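Long-range contacts in reticulocyte binding protein (Streptococcus agalactiae COH1, PDB 3FAX), which probably hydrolyses alpha-glucans as a pullulanase-like enzyme of the alpha-amylase family, and is seen here with glucose units bound: residues A[486-491]-A[516-521]; A[570-575]-A[614-619]. All blocks are in the same frame, centred on the assembly; numbering follows the deposited sequence.

How the interactions relate
The two contacts sit side by side at the C-terminal end of an eight-stranded parallel barrel and follow one another along the chain without nesting or crossing. Interaction 1 closes the loop between the fifth and sixth strands, bringing 486-491 against the end of the sixth strand and the start of helix 518-525, 25 residues apart. The chain then runs through the seventh strand to 570-575, and interaction 2 closes the largely helical connection (39 residues) from there to the eighth strand, 614-618. Phe516 and Phe616 join the contacts by an edge-to-face meeting of their rings, with CE1 of Phe516 3.7 Å from CD1 of Phe616. The two glucoses are also joined, O4 of chain B to C1 of chain C.

Interaction 1. Residues A[486-491]-A[516-521]; sequences EGWRTF and FSDDIR. With GLC (alpha-D-glucopyranose), chain B.
Trp488 and Asp518 are brought together by their first torsions: the indole CG lies anti to its own carbonyl carbon (chi1 -38°), while the Asp518 CG stands between its backbone N and carbonyl carbon (chi1 52°). The carboxylate thereby reaches the benzo end of the indole, with Asp518 CG 3.4 Å from Trp488 CZ3 and OD1 at the ring edge, in its plane. Phe516 CB supports the same end of the ring at CH2. One indole face rests on Glu486 CB; the glucose of chain B lies over the opposite face, its C2 3.7 Å from Trp488 CE3. Rotation of the indole is further fixed by the hydrogen bond from Trp488 NE1 to Glu486 OE2 (2.8 Å), which meets the carboxylate from above its plane. A water binds the backbones together, accepting from Gly487 N and donating to Phe516 O.

The sugar hydroxyls are gripped from the helix side. Asp518 OD2 accepts from glucose O2 at 2.7 Å, while OD1 is held by Gln504 and Asn557. Arg521, bent at chi3, passes its guanidinium over Asp518 CB; its NH1 donates almost straight to glucose O3 (2.8 Å, 175°) and its NH2 to O2 (3.1 Å). Tyr569 also bonds to NH1. An aromatic platform beneath a pyranose whose hydroxyls meet acidic and basic side chains is typical of a carbohydrate-binding subsite. Here it lies beside Glu486, which follows the fifth barrel strand, where family 13 glycoside hydrolases carry their general acid.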
# COMPACT_ATOMS: atom_id res chain seq x y z
N GLU A 486 3.45 4.00 -2.74
CA GLU A 486 3.04 4.67 -3.97
C GLU A 486 3.22 6.17 -3.79
O GLU A 486 2.45 6.80 -3.07
CB GLU A 486 1.57 4.41 -4.27
CG GLU A 486 1.18 2.99 -4.58
CD GLU A 486 -0.26 2.92 -5.09
OE1 GLU A 486 -1.21 3.11 -4.28
OE2 GLU A 486 -0.44 2.68 -6.30
N GLY A 487 4.23 6.75 -4.44
CA GLY A 487 4.53 8.19 -4.32
C GLY A 487 3.87 9.09 -5.37
O GLY A 487 4.44 10.10 -5.75
N TRP A 488 2.67 8.74 -5.82
CA TRP A 488 1.98 9.56 -6.81
C TRP A 488 1.65 10.96 -6.24
O TRP A 488 1.16 11.08 -5.11
CB TRP A 488 0.69 8.90 -7.29
CG TRP A 488 0.71 7.40 -7.47
CD1 TRP A 488 -0.20 6.52 -6.97
CD2 TRP A 488 1.67 6.63 -8.20
NE1 TRP A 488 0.13 5.24 -7.34
CE2 TRP A 488 1.27 5.28 -8.10
CE3 TRP A 488 2.81 6.94 -8.93
CZ2 TRP A 488 1.98 4.24 -8.70
CZ3 TRP A 488 3.52 5.91 -9.53
CH2 TRP A 488 3.10 4.58 -9.41
N ARG A 489 1.89 12.00 -7.02
CA ARG A 489 1.62 13.38 -6.58
C ARG A 489 0.13 13.67 -6.50
O ARG A 489 -0.46 14.28 -7.40
CB ARG A 489 2.28 14.37 -7.53
CG ARG A 489 3.78 14.23 -7.59
CD ARG A 489 4.37 15.10 -8.67
NE ARG A 489 5.77 14.78 -8.88
CZ ARG A 489 6.22 13.80 -9.67
NH1 ARG A 489 5.38 13.03 -10.35
NH2 ARG A 489 7.53 13.59 -9.77
N THR A 490 -0.47 13.22 -5.40
CA THR A 490 -1.91 13.26 -5.16
C THR A 490 -2.30 14.12 -3.96
O THR A 490 -3.50 14.27 -3.68
CB THR A 490 -2.44 11.84 -4.90
OG1 THR A 490 -1.56 11.17 -3.99
CG2 THR A 490 -2.52 11.05 -6.20
N PHE A 491 -1.31 14.67 -3.25
CA PHE A 491 -1.56 15.38 -1.99
C PHE A 491 -2.69 16.42 -2.03
O PHE A 491 -2.76 17.24 -2.94
CB PHE A 491 -0.28 16.08 -1.51
CG PHE A 491 -0.42 16.67 -0.13
CD1 PHE A 491 -0.37 15.85 0.99
CD2 PHE A 491 -0.61 18.03 0.04
CE1 PHE A 491 -0.50 16.39 2.26
CE2 PHE A 491 -0.75 18.57 1.31
CZ PHE A 491 -0.70 17.75 2.41
N PHE A 516 7.53 3.43 -5.96
CA PHE A 516 7.29 2.79 -7.25
C PHE A 516 7.65 3.73 -8.39
O PHE A 516 7.32 4.92 -8.37
CB PHE A 516 5.82 2.36 -7.38
CG PHE A 516 5.47 1.16 -6.54
CD1 PHE A 516 5.78 -0.12 -6.98
CD2 PHE A 516 4.81 1.32 -5.33
CE1 PHE A 516 5.44 -1.24 -6.23
CE2 PHE A 516 4.47 0.21 -4.57
CZ PHE A 516 4.79 -1.07 -5.01
N SER A 517 8.35 3.16 -9.37
CA SER A 517 8.77 3.87 -10.56
C SER A 517 7.79 3.60 -11.69
O SER A 517 7.88 2.59 -12.37
CB SER A 517 10.18 3.42 -10.97
OG SER A 517 10.71 4.22 -11.99
N ASP A 518 6.84 4.51 -11.88
CA ASP A 518 5.92 4.43 -13.01
C ASP A 518 6.62 4.74 -14.35
O ASP A 518 6.12 4.36 -15.41
CB ASP A 518 4.67 5.32 -12.81
CG ASP A 518 5.00 6.77 -12.46
OD1 ASP A 518 6.04 7.03 -11.81
OD2 ASP A 518 4.20 7.65 -12.81
N ASP A 519 7.77 5.40 -14.29
CA ASP A 519 8.52 5.73 -15.51
C ASP A 519 9.06 4.48 -16.18
O ASP A 519 8.91 4.30 -17.40
CB ASP A 519 9.69 6.70 -15.21
CG ASP A 519 10.13 7.46 -16.45
OD1 ASP A 519 9.26 8.17 -17.02
OD2 ASP A 519 11.32 7.37 -16.84
N ILE A 520 9.70 3.60 -15.40
CA ILE A 520 10.22 2.34 -15.94
C ILE A 520 9.05 1.45 -16.38
O ILE A 520 9.11 0.85 -17.45
CB ILE A 520 11.18 1.62 -14.94
CG1 ILE A 520 11.96 0.50 -15.65
CG2 ILE A 520 10.43 1.06 -13.76
CD1 ILE A 520 13.12 -0.03 -14.84
N ARG A 521 8.00 1.41 -15.57
CA ARG A 521 6.76 0.71 -15.92
C ARG A 521 6.24 1.19 -17.28
O ARG A 521 6.14 0.40 -18.22
CB ARG A 521 5.71 0.93 -14.82
CG ARG A 521 4.36 0.26 -15.05
CD ARG A 521 3.24 0.95 -14.27
NE ARG A 521 2.91 2.28 -14.80
CZ ARG A 521 2.19 3.21 -14.16
NH1 ARG A 521 1.70 2.97 -12.95
NH2 ARG A 521 1.94 4.38 -14.74
C1 GLC B . 0.25 8.74 -12.08
C2 GLC B . 0.80 7.32 -12.03
C3 GLC B . -0.33 6.31 -11.98
C4 GLC B . -1.27 6.66 -10.85
C5 GLC B . -1.77 8.08 -11.01
C6 GLC B . -2.74 8.44 -9.88
O2 GLC B . 1.58 7.05 -13.17
O3 GLC B . 0.19 5.02 -11.79
O4 GLC B . -2.36 5.77 -10.90
O5 GLC B . -0.66 8.96 -11.02
O6 GLC B . -2.85 9.83 -9.75
O HOH W 1 5.77 5.67 -6.53

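Interaction 2. Residues A[570-575]-A[614-619]. With GLC (alpha-D-glucopyranose), chain C.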
# COMPACT_ATOMS: atom_id res chain seq x y z
N ILE A 570 6.90 -3.48 -13.30
CA ILE A 570 6.14 -3.45 -14.55
C ILE A 570 4.70 -3.96 -14.36
O ILE A 570 3.85 -3.75 -15.23
CB ILE A 570 6.84 -4.24 -15.68
CG1 ILE A 570 7.29 -5.62 -15.19
CG2 ILE A 570 8.03 -3.46 -16.20
CD1 ILE A 570 7.93 -6.48 -16.28
N ALA A 571 4.44 -4.63 -13.23
CA ALA A 571 3.09 -5.08 -12.89
C ALA A 571 2.86 -5.02 -11.40
O ALA A 571 3.79 -5.08 -10.61
CB ALA A 571 2.87 -6.48 -13.39
N ALA A 572 1.60 -4.89 -11.01
CA ALA A 572 1.20 -4.92 -9.61
C ALA A 572 -0.19 -5.53 -9.58
O ALA A 572 -0.66 -6.05 -10.58
CB ALA A 572 1.21 -3.50 -9.02
N HIS A 573 -0.84 -5.48 -8.42
CA HIS A 573 -2.23 -5.90 -8.34
C HIS A 573 -3.13 -4.94 -9.14
O HIS A 573 -4.16 -5.35 -9.64
CB HIS A 573 -2.69 -5.97 -6.88
CG HIS A 573 -2.73 -4.63 -6.20
ND1 HIS A 573 -1.68 -4.14 -5.45
CD2 HIS A 573 -3.69 -3.67 -6.19
CE1 HIS A 573 -2.00 -2.95 -4.99
NE2 HIS A 573 -3.21 -2.64 -5.42
N ASP A 574 -2.73 -3.67 -9.23
CA ASP A 574 -3.50 -2.67 -9.99
C ASP A 574 -3.32 -2.87 -11.48
O ASP A 574 -2.27 -3.36 -11.92
CB ASP A 574 -3.05 -1.24 -9.65
CG ASP A 574 -3.70 -0.69 -8.38
OD1 ASP A 574 -4.71 -1.27 -7.89
OD2 ASP A 574 -3.21 0.34 -7.87
N ASN A 575 -4.33 -2.48 -12.26
CA ASN A 575 -4.22 -2.45 -13.72
C ASN A 575 -4.13 -3.86 -14.35
O ASN A 575 -4.32 -4.85 -13.65
CB ASN A 575 -3.04 -1.56 -14.13
CG ASN A 575 -3.12 -0.18 -13.49
OD1 ASN A 575 -4.08 0.57 -13.72
ND2 ASN A 575 -2.13 0.16 -12.67
N THR A 614 15.24 -1.27 -5.80
CA THR A 614 14.51 -2.39 -5.20
C THR A 614 13.69 -3.09 -6.26
O THR A 614 12.98 -2.44 -7.03
CB THR A 614 13.61 -1.94 -4.05
OG1 THR A 614 14.41 -1.33 -3.04
CG2 THR A 614 12.89 -3.11 -3.45
N ALA A 615 13.78 -4.42 -6.31
CA ALA A 615 13.09 -5.20 -7.33
C ALA A 615 11.73 -5.63 -6.82
O ALA A 615 11.62 -6.11 -5.70
CB ALA A 615 13.92 -6.43 -7.72
N PHE A 616 10.71 -5.44 -7.65
CA PHE A 616 9.32 -5.74 -7.27
C PHE A 616 8.70 -6.65 -8.31
O PHE A 616 8.83 -6.42 -9.51
CB PHE A 616 8.52 -4.44 -7.21
CG PHE A 616 7.11 -4.62 -6.71
CD1 PHE A 616 6.82 -4.51 -5.35
CD2 PHE A 616 6.07 -4.88 -7.59
CE1 PHE A 616 5.53 -4.66 -4.89
CE2 PHE A 616 4.77 -5.03 -7.14
CZ PHE A 616 4.50 -4.92 -5.79
N ILE A 617 8.02 -7.69 -7.84
CA ILE A 617 7.41 -8.67 -8.72
C ILE A 617 5.97 -8.91 -8.27
O ILE A 617 5.72 -9.23 -7.11
CB ILE A 617 8.23 -9.98 -8.75
CG1 ILE A 617 9.54 -9.74 -9.51
CG2 ILE A 617 7.43 -11.13 -9.39
CD1 ILE A 617 10.42 -10.97 -9.66
N HIS A 618 5.03 -8.72 -9.19
CA HIS A 618 3.64 -8.99 -8.90
C HIS A 618 3.46 -10.49 -8.93
O HIS A 618 4.03 -11.15 -9.78
CB HIS A 618 2.73 -8.33 -9.94
CG HIS A 618 1.28 -8.65 -9.76
ND1 HIS A 618 0.49 -9.11 -10.80
CD2 HIS A 618 0.48 -8.62 -8.67
CE1 HIS A 618 -0.74 -9.32 -10.35
NE2 HIS A 618 -0.77 -9.03 -9.06
N SER A 619 2.69 -11.03 -7.99
CA SER A 619 2.46 -12.48 -7.94
C SER A 619 1.75 -12.93 -9.20
O SER A 619 0.69 -12.40 -9.55
CB SER A 619 1.63 -12.87 -6.71
OG SER A 619 1.26 -14.24 -6.75
C1 GLC C . -2.64 5.09 -9.66
C2 GLC C . -2.74 3.59 -9.93
C3 GLC C . -4.06 3.18 -10.59
C4 GLC C . -5.26 3.89 -9.97
C5 GLC C . -4.98 5.39 -9.87
C6 GLC C . -6.14 6.16 -9.25
O2 GLC C . -1.67 3.18 -10.76
O3 GLC C . -4.26 1.80 -10.43
O4 GLC C . -6.40 3.60 -10.75
O5 GLC C . -3.83 5.57 -9.07
O6 GLC C . -6.29 5.80 -7.89
O HOH W 2 7.17 -5.90 -11.86
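Ala572 and His618 mark the closest passage of the backbones, with CA atoms 4.8 Å apart, where the irregular segment 570-575 passes the end of strand 614-618 without a direct hydrogen bond between them. A water links the two segments instead, accepting from Ile570 N and donating to Phe616 O.

The His618 side chain makes the main contact. With CG anti to the backbone N (chi1 175°), the imidazole slips beneath the backbone of 570-575, and the carbonyl oxygen of Ala572 rests on its face, over the ring centre and 3.1 Å above the plane. ND1 and NE2 are each close to that oxygen, but it lies over the ring face, away from the plane in which either nitrogen could donate, and no hydrogen bond forms. Further along, His573 N comes within 3.4 Å of His618 CD2. Ala571 CB touches His618 CB at 3.9 Å. Phe616, two residues earlier on the strand, extends in the same sense (chi1 -174°) and directs its ring edge at the Ala571 carbonyl, with Phe616 CE2 3.6 Å from Ala571 O. Ala572 CB lies 4.3 Å from Phe616 CE2.

Beyond this contact the chain turns into the sugar site. His573 leads its ring away from the strand, ND1 hydrogen-bonding to Glu272, and Asp574 OD2 takes a weak hydrogen bond of 3.1 Å from O3 of the chain C glucose. His573-Asp574 fits the conserved His-Asp pair that follows the seventh strand in the alpha-amylase family, whose aspartate stabilises the transition state in relatives; the end of the eighth strand thus packs against the segment leading into the probable catalytic centre of the (beta/alpha)8 barrel.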